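Local coordinates for protein YohF (PDB 6WON) that probably works as an acetoin dehydrogenase, an oxidoreductase of the short-chain dehydrogenase/reductase family, at residues A7-S12 against A19-L24; E44-A49 against V54-I59; N181-G186 against A220-W225; I123-M128 against G135-I140; E68-I73 against A117-Q122. All blocks are in the same frame, centred on the assembly; numbering follows the deposited sequence.

Contact 1: residues A7-S12 against A19-L24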
# COMPACT_ATOMS: atom_id res chain seq x y z
N ALA B 7 -14.88 18.07 21.67
CA ALA B 7 -14.81 16.89 20.82
C ALA B 7 -16.21 16.32 20.64
O ALA B 7 -16.96 16.16 21.62
CB ALA B 7 -13.90 15.81 21.43
N ILE B 8 -16.56 16.00 19.41
CA ILE B 8 -17.79 15.28 19.12
C ILE B 8 -17.42 13.89 18.62
O ILE B 8 -16.57 13.74 17.74
CB ILE B 8 -18.67 16.04 18.12
CG1 ILE B 8 -19.28 17.24 18.84
CG2 ILE B 8 -19.75 15.12 17.56
CD1 ILE B 8 -19.94 18.21 17.93
N VAL B 9 -18.03 12.87 19.23
CA VAL B 9 -17.79 11.48 18.87
C VAL B 9 -19.14 10.88 18.53
O VAL B 9 -20.04 10.83 19.39
CB VAL B 9 -17.13 10.70 20.02
CG1 VAL B 9 -16.75 9.30 19.56
CG2 VAL B 9 -15.90 11.46 20.55
N THR B 10 -19.30 10.43 17.29
CA THR B 10 -20.57 9.83 16.92
C THR B 10 -20.67 8.41 17.46
O THR B 10 -19.67 7.71 17.64
CB THR B 10 -20.78 9.83 15.41
OG1 THR B 10 -19.78 9.01 14.78
CG2 THR B 10 -20.69 11.25 14.86
N ALA B 11 -21.91 7.99 17.73
CA ALA B 11 -22.20 6.64 18.22
C ALA B 11 -21.38 6.32 19.46
O ALA B 11 -20.84 5.23 19.61
CB ALA B 11 -21.98 5.59 17.12
N SER B 12 -21.28 7.30 20.36
CA SER B 12 -20.49 7.14 21.58
C SER B 12 -21.33 6.63 22.74
O SER B 12 -20.90 6.74 23.90
CB SER B 12 -19.81 8.46 21.96
OG SER B 12 -20.67 9.56 21.70
N ALA B 19 -15.52 4.66 24.41
CA ALA B 19 -14.15 4.73 24.91
C ALA B 19 -13.46 6.02 24.47
O ALA B 19 -12.81 6.68 25.29
CB ALA B 19 -13.36 3.49 24.47
N CYS B 20 -13.62 6.41 23.20
CA CYS B 20 -13.06 7.69 22.74
C CYS B 20 -13.64 8.86 23.51
O CYS B 20 -12.91 9.75 23.96
CB CYS B 20 -13.29 7.88 21.23
SG CYS B 20 -12.51 6.63 20.17
N ALA B 21 -14.96 8.88 23.67
CA ALA B 21 -15.60 10.02 24.32
C ALA B 21 -15.10 10.18 25.75
O ALA B 21 -14.83 11.30 26.21
CB ALA B 21 -17.12 9.87 24.30
N LEU B 22 -14.96 9.07 26.47
CA LEU B 22 -14.57 9.15 27.87
C LEU B 22 -13.09 9.51 28.02
O LEU B 22 -12.72 10.26 28.93
CB LEU B 22 -14.88 7.82 28.57
CG LEU B 22 -16.37 7.52 28.81
CD1 LEU B 22 -16.52 6.25 29.65
CD2 LEU B 22 -17.05 8.68 29.51
N LEU B 23 -12.24 8.98 27.14
CA LEU B 23 -10.83 9.34 27.23
C LEU B 23 -10.62 10.81 26.89
O LEU B 23 -9.84 11.50 27.55
CB LEU B 23 -10.00 8.44 26.32
CG LEU B 23 -8.49 8.54 26.45
CD1 LEU B 23 -8.02 8.50 27.94
CD2 LEU B 23 -7.86 7.42 25.64
N LEU B 24 -11.35 11.31 25.88
CA LEU B 24 -11.21 12.72 25.52
C LEU B 24 -11.73 13.61 26.63
O LEU B 24 -11.11 14.64 26.95
CB LEU B 24 -11.95 13.00 24.20
CG LEU B 24 -11.32 12.36 22.95
CD1 LEU B 24 -12.21 12.52 21.70
CD2 LEU B 24 -9.91 12.90 22.72

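Contact 2: residues E44-A49 against V54-I59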
# COMPACT_ATOMS: atom_id res chain seq x y z
N GLU B 44 -25.28 7.38 30.11
CA GLU B 44 -24.25 6.88 31.01
C GLU B 44 -22.87 7.38 30.62
O GLU B 44 -22.03 7.63 31.50
CB GLU B 44 -24.29 5.35 31.04
CG GLU B 44 -23.42 4.73 32.12
CD GLU B 44 -23.76 5.17 33.55
OE1 GLU B 44 -23.02 4.76 34.47
OE2 GLU B 44 -24.77 5.89 33.77
N THR B 45 -22.60 7.53 29.33
CA THR B 45 -21.33 8.09 28.91
C THR B 45 -21.20 9.55 29.33
O THR B 45 -20.14 9.98 29.79
CB THR B 45 -21.18 7.94 27.39
OG1 THR B 45 -21.34 6.56 27.04
CG2 THR B 45 -19.82 8.45 26.92
N ALA B 46 -22.29 10.32 29.21
CA ALA B 46 -22.26 11.71 29.64
C ALA B 46 -22.06 11.82 31.15
O ALA B 46 -21.30 12.68 31.62
CB ALA B 46 -23.54 12.42 29.21
N LYS B 47 -22.74 10.97 31.92
CA LYS B 47 -22.54 10.91 33.36
C LYS B 47 -21.06 10.75 33.69
O LYS B 47 -20.48 11.56 34.43
CB LYS B 47 -23.36 9.76 33.96
CG LYS B 47 -23.16 9.56 35.46
CD LYS B 47 -24.08 8.48 36.03
CE LYS B 47 -24.46 8.80 37.46
NZ LYS B 47 -25.49 7.86 38.00
N LYS B 48 -20.42 9.71 33.14
CA LYS B 48 -19.02 9.46 33.46
C LYS B 48 -18.12 10.57 32.92
O LYS B 48 -17.15 10.96 33.57
CB LYS B 48 -18.59 8.11 32.91
CG LYS B 48 -19.47 6.95 33.39
CD LYS B 48 -18.78 5.61 33.14
CE LYS B 48 -19.74 4.55 32.59
NZ LYS B 48 -20.73 4.11 33.61
N ALA B 49 -18.43 11.09 31.72
CA ALA B 49 -17.62 12.17 31.16
C ALA B 49 -17.58 13.38 32.08
O ALA B 49 -16.52 13.99 32.27
CB ALA B 49 -18.15 12.56 29.78
N VAL B 54 -15.69 18.24 32.87
CA VAL B 54 -15.99 18.80 31.56
C VAL B 54 -17.49 18.73 31.31
O VAL B 54 -18.22 17.99 31.98
CB VAL B 54 -15.24 18.09 30.40
CG1 VAL B 54 -13.72 18.25 30.53
CG2 VAL B 54 -15.63 16.62 30.34
N ARG B 55 -17.94 19.48 30.31
CA ARG B 55 -19.31 19.40 29.84
C ARG B 55 -19.48 18.16 28.97
O ARG B 55 -18.59 17.78 28.21
CB ARG B 55 -19.67 20.63 29.00
CG ARG B 55 -20.21 21.80 29.73
CD ARG B 55 -20.63 22.85 28.70
NE ARG B 55 -21.96 22.57 28.17
CZ ARG B 55 -22.49 23.18 27.12
NH1 ARG B 55 -21.79 24.09 26.45
NH2 ARG B 55 -23.72 22.87 26.73
N ALA B 56 -20.65 17.54 29.06
CA ALA B 56 -21.02 16.47 28.15
C ALA B 56 -22.47 16.67 27.73
O ALA B 56 -23.33 16.91 28.58
CB ALA B 56 -20.83 15.09 28.79
N GLU B 57 -22.72 16.61 26.42
CA GLU B 57 -24.04 16.78 25.85
C GLU B 57 -24.32 15.61 24.91
O GLU B 57 -23.42 15.15 24.20
CB GLU B 57 -24.16 18.10 25.08
CG GLU B 57 -24.02 19.35 25.92
CD GLU B 57 -25.25 19.63 26.79
OE1 GLU B 57 -26.32 19.01 26.58
OE2 GLU B 57 -25.14 20.47 27.71
N THR B 58 -25.58 15.16 24.88
CA THR B 58 -25.98 14.04 24.04
C THR B 58 -27.01 14.48 23.00
O THR B 58 -27.75 15.45 23.20
CB THR B 58 -26.59 12.89 24.87
OG1 THR B 58 -27.75 13.37 25.55
CG2 THR B 58 -25.59 12.36 25.88
N ILE B 59 -27.04 13.76 21.88
CA ILE B 59 -28.05 14.02 20.86
C ILE B 59 -28.28 12.73 20.08
O ILE B 59 -27.36 11.93 19.86
CB ILE B 59 -27.65 15.19 19.93
CG1 ILE B 59 -28.90 15.87 19.40
CG2 ILE B 59 -26.78 14.73 18.76
CD1 ILE B 59 -28.64 17.22 18.77

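Contact 3: residues N181-G186 against A220-W225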
# COMPACT_ATOMS: atom_id res chain seq x y z
N ASN B 181 -7.13 12.22 9.78
CA ASN B 181 -6.54 10.89 9.69
C ASN B 181 -7.63 9.85 9.87
O ASN B 181 -8.70 10.13 10.42
CB ASN B 181 -5.46 10.69 10.76
CG ASN B 181 -4.27 11.61 10.56
OD1 ASN B 181 -3.42 11.35 9.71
ND2 ASN B 181 -4.20 12.68 11.35
N ALA B 182 -7.33 8.64 9.43
CA ALA B 182 -8.13 7.46 9.73
C ALA B 182 -7.41 6.60 10.77
O ALA B 182 -6.19 6.44 10.72
CB ALA B 182 -8.39 6.63 8.47
N VAL B 183 -8.18 6.06 11.72
CA VAL B 183 -7.76 4.95 12.56
C VAL B 183 -8.54 3.72 12.11
O VAL B 183 -9.77 3.77 12.02
CB VAL B 183 -7.99 5.22 14.05
CG1 VAL B 183 -7.63 3.99 14.88
CG2 VAL B 183 -7.18 6.42 14.51
N ALA B 184 -7.82 2.63 11.83
CA ALA B 184 -8.35 1.47 11.13
C ALA B 184 -8.29 0.27 12.06
O ALA B 184 -7.26 -0.43 12.12
CB ALA B 184 -7.56 1.20 9.84
N PRO B 185 -9.35 0.00 12.84
CA PRO B 185 -9.28 -1.10 13.81
C PRO B 185 -9.32 -2.46 13.13
O PRO B 185 -9.93 -2.64 12.08
CB PRO B 185 -10.51 -0.88 14.69
CG PRO B 185 -10.92 0.56 14.46
CD PRO B 185 -10.59 0.78 12.99
N GLY B 186 -8.64 -3.42 13.74
CA GLY B 186 -8.85 -4.82 13.39
C GLY B 186 -10.10 -5.29 14.09
O GLY B 186 -11.06 -4.52 14.21
N ALA B 220 -9.22 3.79 21.37
CA ALA B 220 -9.38 5.12 21.94
C ALA B 220 -8.04 5.77 22.25
O ALA B 220 -7.86 6.97 22.03
CB ALA B 220 -10.25 5.04 23.20
N SER B 221 -7.07 4.99 22.73
CA SER B 221 -5.78 5.57 23.10
C SER B 221 -5.12 6.26 21.91
O SER B 221 -4.58 7.37 22.05
CB SER B 221 -4.87 4.48 23.66
OG SER B 221 -3.63 5.04 24.05
N LEU B 222 -5.17 5.65 20.73
CA LEU B 222 -4.57 6.27 19.56
C LEU B 222 -5.38 7.48 19.11
O LEU B 222 -4.81 8.53 18.76
CB LEU B 222 -4.46 5.27 18.41
CG LEU B 222 -3.82 5.88 17.16
CD1 LEU B 222 -2.38 6.34 17.47
CD2 LEU B 222 -3.82 4.90 15.96
N VAL B 223 -6.71 7.36 19.11
CA VAL B 223 -7.56 8.50 18.78
C VAL B 223 -7.24 9.69 19.69
O VAL B 223 -7.13 10.83 19.22
CB VAL B 223 -9.05 8.10 18.89
CG1 VAL B 223 -9.93 9.35 18.80
CG2 VAL B 223 -9.42 7.09 17.79
N ALA B 224 -7.06 9.43 20.99
CA ALA B 224 -6.66 10.51 21.91
C ALA B 224 -5.33 11.12 21.51
O ALA B 224 -5.18 12.35 21.53
CB ALA B 224 -6.57 9.99 23.34
N TRP B 225 -4.34 10.29 21.17
CA TRP B 225 -3.04 10.84 20.77
C TRP B 225 -3.18 11.75 19.56
O TRP B 225 -2.57 12.83 19.51
CB TRP B 225 -2.02 9.73 20.49
CG TRP B 225 -0.71 10.33 20.03
CD1 TRP B 225 0.26 10.89 20.82
CD2 TRP B 225 -0.27 10.50 18.67
NE1 TRP B 225 1.29 11.36 20.04
CE2 TRP B 225 0.98 11.14 18.72
CE3 TRP B 225 -0.81 10.17 17.43
CZ2 TRP B 225 1.71 11.45 17.58
CZ3 TRP B 225 -0.08 10.48 16.29
CH2 TRP B 225 1.16 11.11 16.37

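Contact 4: residues I123-M128 against G135-I140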
# COMPACT_ATOMS: atom_id res chain seq x y z
N ILE B 123 -19.97 19.51 8.17
CA ILE B 123 -20.53 20.40 9.18
C ILE B 123 -19.48 20.78 10.20
O ILE B 123 -19.33 21.96 10.55
CB ILE B 123 -21.75 19.74 9.84
CG1 ILE B 123 -22.91 19.69 8.83
CG2 ILE B 123 -22.14 20.49 11.12
CD1 ILE B 123 -24.03 18.76 9.23
N ALA B 124 -18.71 19.80 10.68
CA ALA B 124 -17.69 20.11 11.68
C ALA B 124 -16.59 20.99 11.08
O ALA B 124 -16.13 21.93 11.72
CB ALA B 124 -17.09 18.82 12.26
N ALA B 125 -16.20 20.70 9.84
CA ALA B 125 -15.12 21.46 9.20
C ALA B 125 -15.53 22.91 8.97
O ALA B 125 -14.71 23.83 9.14
CB ALA B 125 -14.72 20.79 7.89
N ARG B 126 -16.79 23.15 8.61
CA ARG B 126 -17.28 24.52 8.47
C ARG B 126 -17.11 25.30 9.76
O ARG B 126 -16.73 26.48 9.75
CB ARG B 126 -18.75 24.53 8.03
CG ARG B 126 -18.96 24.34 6.53
CD ARG B 126 -20.39 23.88 6.23
NE ARG B 126 -20.52 23.28 4.90
CZ ARG B 126 -21.48 22.44 4.53
NH1 ARG B 126 -22.42 22.06 5.39
NH2 ARG B 126 -21.50 21.96 3.29
N HIS B 127 -17.41 24.67 10.90
CA HIS B 127 -17.25 25.38 12.17
C HIS B 127 -15.78 25.60 12.50
O HIS B 127 -15.41 26.66 13.01
CB HIS B 127 -17.95 24.62 13.30
CG HIS B 127 -19.43 24.79 13.31
ND1 HIS B 127 -20.06 25.76 14.07
CD2 HIS B 127 -20.41 24.15 12.63
CE1 HIS B 127 -21.37 25.69 13.87
NE2 HIS B 127 -21.61 24.72 13.01
N MET B 128 -14.94 24.60 12.21
CA MET B 128 -13.51 24.73 12.50
C MET B 128 -12.89 25.86 11.70
O MET B 128 -12.04 26.60 12.20
CB MET B 128 -12.80 23.41 12.19
CG MET B 128 -13.13 22.28 13.15
SD MET B 128 -12.50 20.74 12.50
CE MET B 128 -13.01 19.59 13.79
N GLY B 135 -8.26 22.31 13.93
CA GLY B 135 -9.07 21.22 14.44
C GLY B 135 -8.51 19.89 13.99
O GLY B 135 -7.50 19.81 13.29
N ARG B 136 -9.18 18.83 14.44
CA ARG B 136 -8.77 17.47 14.16
C ARG B 136 -10.00 16.66 13.80
O ARG B 136 -11.03 16.77 14.47
CB ARG B 136 -8.07 16.82 15.37
CG ARG B 136 -6.96 17.66 15.99
CD ARG B 136 -5.73 17.74 15.07
NE ARG B 136 -4.67 18.57 15.65
CZ ARG B 136 -3.84 18.15 16.60
NH1 ARG B 136 -3.93 16.90 17.07
NH2 ARG B 136 -2.91 18.97 17.08
N ILE B 137 -9.89 15.86 12.74
CA ILE B 137 -10.98 14.97 12.34
C ILE B 137 -10.40 13.56 12.20
O ILE B 137 -9.46 13.35 11.43
CB ILE B 137 -11.65 15.41 11.03
CG1 ILE B 137 -12.32 16.77 11.22
CG2 ILE B 137 -12.66 14.34 10.58
CD1 ILE B 137 -12.84 17.39 9.92
N ILE B 138 -10.96 12.62 12.95
CA ILE B 138 -10.52 11.23 12.90
C ILE B 138 -11.68 10.41 12.36
O ILE B 138 -12.78 10.42 12.91
CB ILE B 138 -10.08 10.72 14.28
CG1 ILE B 138 -8.83 11.47 14.75
CG2 ILE B 138 -9.78 9.22 14.20
CD1 ILE B 138 -9.08 12.55 15.77
N ASN B 139 -11.43 9.68 11.27
CA ASN B 139 -12.42 8.79 10.69
C ASN B 139 -12.08 7.37 11.12
O ASN B 139 -11.00 6.87 10.81
CB ASN B 139 -12.45 8.90 9.16
CG ASN B 139 -12.91 10.26 8.67
OD1 ASN B 139 -13.87 10.83 9.20
ND2 ASN B 139 -12.22 10.80 7.65
N ILE B 140 -12.98 6.74 11.88
CA ILE B 140 -12.77 5.34 12.25
C ILE B 140 -13.14 4.51 11.03
O ILE B 140 -14.30 4.45 10.63
CB ILE B 140 -13.61 4.93 13.46
CG1 ILE B 140 -13.40 5.91 14.63
CG2 ILE B 140 -13.23 3.51 13.89
CD1 ILE B 140 -12.00 5.87 15.19

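Contact 5: residues E68-I73 against A117-Q122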
# COMPACT_ATOMS: atom_id res chain seq x y z
N GLU B 68 -30.80 15.03 5.86
CA GLU B 68 -31.43 15.70 6.99
C GLU B 68 -30.94 15.16 8.33
O GLU B 68 -30.73 15.92 9.28
CB GLU B 68 -32.95 15.58 6.90
CG GLU B 68 -33.55 16.46 5.83
CD GLU B 68 -33.43 15.85 4.44
OE1 GLU B 68 -33.03 14.66 4.33
OE2 GLU B 68 -33.73 16.57 3.45
N GLY B 69 -30.75 13.84 8.43
CA GLY B 69 -30.37 13.24 9.71
C GLY B 69 -29.08 13.79 10.27
O GLY B 69 -28.87 13.78 11.49
N ALA B 70 -28.19 14.27 9.41
CA ALA B 70 -26.91 14.78 9.89
C ALA B 70 -27.04 16.15 10.55
O ALA B 70 -26.08 16.60 11.17
CB ALA B 70 -25.90 14.83 8.74
N GLN B 71 -28.21 16.80 10.45
CA GLN B 71 -28.38 18.11 11.08
C GLN B 71 -28.21 18.03 12.60
O GLN B 71 -27.84 19.03 13.23
CB GLN B 71 -29.74 18.69 10.72
CG GLN B 71 -29.78 19.36 9.35
CD GLN B 71 -28.66 20.37 9.17
OE1 GLN B 71 -28.61 21.40 9.84
NE2 GLN B 71 -27.73 20.06 8.26
N ALA B 72 -28.45 16.86 13.20
CA ALA B 72 -28.25 16.72 14.63
C ALA B 72 -26.81 17.06 15.04
O ALA B 72 -26.56 17.48 16.18
CB ALA B 72 -28.61 15.30 15.07
N ILE B 73 -25.85 16.89 14.13
CA ILE B 73 -24.49 17.33 14.43
C ILE B 73 -24.43 18.84 14.60
O ILE B 73 -23.77 19.36 15.52
CB ILE B 73 -23.53 16.85 13.33
CG1 ILE B 73 -23.53 15.32 13.26
CG2 ILE B 73 -22.12 17.39 13.59
CD1 ILE B 73 -22.89 14.64 14.45
N ALA B 117 -20.54 9.99 7.39
CA ALA B 117 -19.25 10.57 7.78
C ALA B 117 -18.90 11.76 6.91
O ALA B 117 -18.34 12.75 7.40
CB ALA B 117 -18.15 9.50 7.70
N PHE B 118 -19.21 11.69 5.61
CA PHE B 118 -18.97 12.82 4.73
C PHE B 118 -19.75 14.06 5.19
O PHE B 118 -19.20 15.17 5.26
CB PHE B 118 -19.36 12.46 3.29
CG PHE B 118 -19.61 13.64 2.41
CD1 PHE B 118 -18.58 14.50 2.06
CD2 PHE B 118 -20.88 13.90 1.93
CE1 PHE B 118 -18.82 15.61 1.24
CE2 PHE B 118 -21.12 15.00 1.12
CZ PHE B 118 -20.08 15.86 0.78
N LEU B 119 -21.03 13.88 5.53
CA LEU B 119 -21.88 15.02 5.90
C LEU B 119 -21.51 15.58 7.27
O LEU B 119 -21.46 16.79 7.47
CB LEU B 119 -23.35 14.60 5.88
CG LEU B 119 -23.90 14.36 4.47
CD1 LEU B 119 -25.34 13.90 4.54
CD2 LEU B 119 -23.75 15.63 3.61
N CYS B 120 -21.29 14.70 8.25
CA CYS B 120 -20.83 15.14 9.56
C CYS B 120 -19.50 15.88 9.45
O CYS B 120 -19.31 16.94 10.06
CB CYS B 120 -20.71 13.94 10.50
SG CYS B 120 -22.31 13.10 10.86
N ALA B 121 -18.59 15.36 8.63
CA ALA B 121 -17.29 16.01 8.45
C ALA B 121 -17.43 17.42 7.88
O ALA B 121 -16.75 18.35 8.34
CB ALA B 121 -16.40 15.15 7.55
N GLN B 122 -18.31 17.60 6.89
CA GLN B 122 -18.53 18.93 6.32
C GLN B 122 -18.97 19.91 7.39
O GLN B 122 -18.44 21.02 7.51
CB GLN B 122 -19.60 18.86 5.23
CG GLN B 122 -19.15 18.44 3.86
CD GLN B 122 -20.28 18.56 2.84
OE1 GLN B 122 -21.39 18.09 3.08
NE2 GLN B 122 -20.00 19.21 1.71

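Contact 1: residues A7-S12 against A19-L24
Ala7 and Leu24 make the tightest meeting between the end of the first strand and the helix that follows it, with Ala7 CB 3.7 Å from Leu24 CD1. Leu24 CD1 also reaches Val9, 4.0 Å from Val9 CG2, so one leucine branch touches two strand residues that point to the same side of the sheet. Val9 uses both of its methyls. CG2 also rests against the helix backbone at Ala21 CA, also at 4.0 Å, while CG1, anti to the backbone N (chi1 -174°), is turned to the Cys20 side and ends 4.1 Å from Cys20 CB. This is the first beta-alpha unit of a Rossmann fold: residues 7-9 run nearly antiparallel to helix segment 19-24, at 163°, and the chain between them forms the glycine-rich loop that in related short-chain dehydrogenases generally meets the dinucleotide. Past the strand end, Ser12 folds back, its CB 3.8 Å from Ala21 CB. Its hydroxyl satisfies the carbonyl of Val9 at 2.7 Å from Ser12 OG to Val9 O, approaching from above the carbonyl plane, 36° out of it, which ties the turn to the strand. All of these touching residues are buried. The other side of the helix is partly exposed and takes no part in the strand packing; there Ala19 points away from the strand and rests on Ala220, and Leu23 packs on Ala224, both of helix 216-226, whereas Leu22 leans on Thr45, Lys48 and Ala49 of helix 39-50.

Contact 2: residues E44-A49 against V54-I59
Arg55 NH2 is held by two acceptors, Glu57 OE2 and the backbone carbonyl of Arg79. The bond from Arg55 NH2 to Glu57 OE2 is 3.0 Å long with an N-H...O angle of 161°; the acceptor lies close to the guanidinium plane, but the carboxylate is met from above its own plane. This salt bridge runs along the strand face that is turned from helix 39-50, and Glu57 OE1 has a second charged partner in Arg79, so the acidic group is probably kept ionised. The other face carries the contact proper, and it is built from methyl groups. Ala56 CB sits between two alanines one helical turn apart, 3.8 Å from Ala46 CB and 3.8 Å from Ala49 CB. With side chains this small, the backbones draw together: the CA atoms of Ala46 and Ala56 are 5.1 Å apart, and the segment axes approach to 7.8 Å at 170°. Two flanking residues close the ends. Thr58 CG2, placed anti to its own carbonyl carbon by a chi1 of 61°, lies 3.9 Å from Ala46 CB. Val54 CG2 comes 3.4 Å from Ala49 O. The arrangement is the return leg of the beta-alpha-beta unit of strand 30-35, helix 39-50 and strand 56-60 in a Rossmann fold. Strand 56-60, outermost within the chain, pairs with strand 30-35; Ala49 and Val54 also touch Ala25 of helix 15-27, and helix 71-80 covers the Glu57 and Ile59 side.

Contact 3: residues N181-G186 against A220-W225
Val183 carries the strand's whole share of this contact and meets Leu222 and Val223 of the helix. Its CB comes no closer than 4.4 Å to the helix segment, the nearest atom being Val223 CG2, so the touching is left to the two methyls. CG1, anti to the backbone N (chi1 176°), ends 4.1 Å from Leu222 CD2. CG2, on the other branch, fits between two helix side chains: it is 4.0 Å from Leu222 CD2 and 4.0 Å from Val223 CG2. Leu222 CD2 thus faces both valine methyls, whereas Val223 offers a single one. Leu222 and Val183 lie alongside each other with their chains running in opposite senses, so the leucine end passes beside the valine fork. The spacing is that of ordinary apolar packing, all three residues are buried, and the segments bury 119 Å² between them. Strand 178-185 is one of the parallel strands of a Rossmann-type sheet, and helix 216-226 packs on one face of it. On the helix side turned to a second subunit, Trp225 meets Trp225 of that subunit with ring planes about 35° apart, and Ser221 OG is hydrogen-bonded to Trp225 NE1 of the second subunit. Within the chain, Val183 also touches Ile219 and Leu226, Leu222 reaches strand 238-241, Val223 leans on Cys20 of helix 15-27, and strand 178-185 pairs with strand 135-140.

Contact 4: residues I123-M128 against G135-I140
Helix segment 123-128 runs against strand 135-140 at 168°, with axes 9.4 Å apart, and the two backbones come nearest where Met128 CA and Gly135 CA are 6.0 Å apart. Met128 fills this narrow end. Its CG lies anti to the carbonyl carbon, and beyond CG the chain is fully extended (chi3 180°), which carries the sulfur and methyl straight out to the strand. SD settles 4.0 Å from Gly135 CA, against a backbone that bears no side chain, and CE continues to the next two residues: it is 3.5 Å from Arg136 O and 3.9 Å from Ile137 CG1. Three successive strand residues are thus met by one thioether end. Ile137 answers with CG1, anti to its own carbonyl carbon, which turns that branch to the helix; CD1 at its tip lies 4.4 Å from Ala125 CB, a looser touch than the methionine packing. Leu173 and Met169 of helix 153-173 pack on Ala125 and Ile137 respectively, while Ala125 also meets Ile99 of a third subunit. Strand 135-140 is hydrogen-bonded on one edge to strand 85-88 and its preceding loop, and on the other to strand 178-185. A long helix returning antiparallel to lay its last turns on the following interior strand is the closing half of a beta-alpha-beta crossover, here strand 85-88, helix 103-131 and strand 135-140 of the Rossmann fold.

Contact 5: residues E68-I73 against A117-Q122
Two helices that lie side by side on one face of the Rossmann sheet, 71-80 and 103-131, meet here through Ala70, Ile73, Leu119 and Cys120. A short 3-10 segment, 68-70, precedes helix 71-80, with Gln71 N bonded to Glu68 O (2.9 Å). Ala70 lies in it and comes nearest the partner backbone, its CA 6.1 Å from Cys120 CA. Its methyl packs against the root of Leu119, CB to CB at 3.8 Å, and not against the leucine end; the side chain of Leu119 also packs on Leu66 and Pro67 of the preceding loop and on Phe103 of a third subunit. Ala70 and Ile73, three residues apart, both direct their side chains toward helix segment 117-122. All four touching residues are buried, and the interface between the segments, 178 Å², is apolar apart from the thiol. The outer side of helix 103-131 serves the tetramer. Phe118 stacks on Trp106 of the third subunit, and Gln122 NE2 bonds to Phe98 O and Met101 O of that subunit. Inward, Cys120 touches Asn88 of strand 85-88, and Ile73 reaches Thr10. The closest approach between the segments is at the cysteine: the CG1-CD1 arm of Ile73, with chi1 -61° and chi2 -69°, lies against the sulfur, placing Ile73 CG1 3.5 Å and Ile73 CD1 3.9 Å from Cys120 SG.

Overall arrangement
From the N terminus the contacts close one after another, in the order 1, 2, 5, 4, 3, and none nests in or crosses another. Contacts 1 and 2 close short beta-alpha and alpha-beta loops and touch where Ser12 O meets Thr45 OG1. Contact 5 closes a loop with 43 residues between its segments, joining two helices; contact 4 begins directly after it on the same helix, 103-131, and Ile123 packs against Ala70 and Ile73. Contact 3, with 33 intervening residues, lays helix 216-226 on strand 178-185, which pairs with the strand of contact 4, while Ala220 reaches Ala19 of contact 1. Contacts 3, 4 and 5 also extend to other subunits.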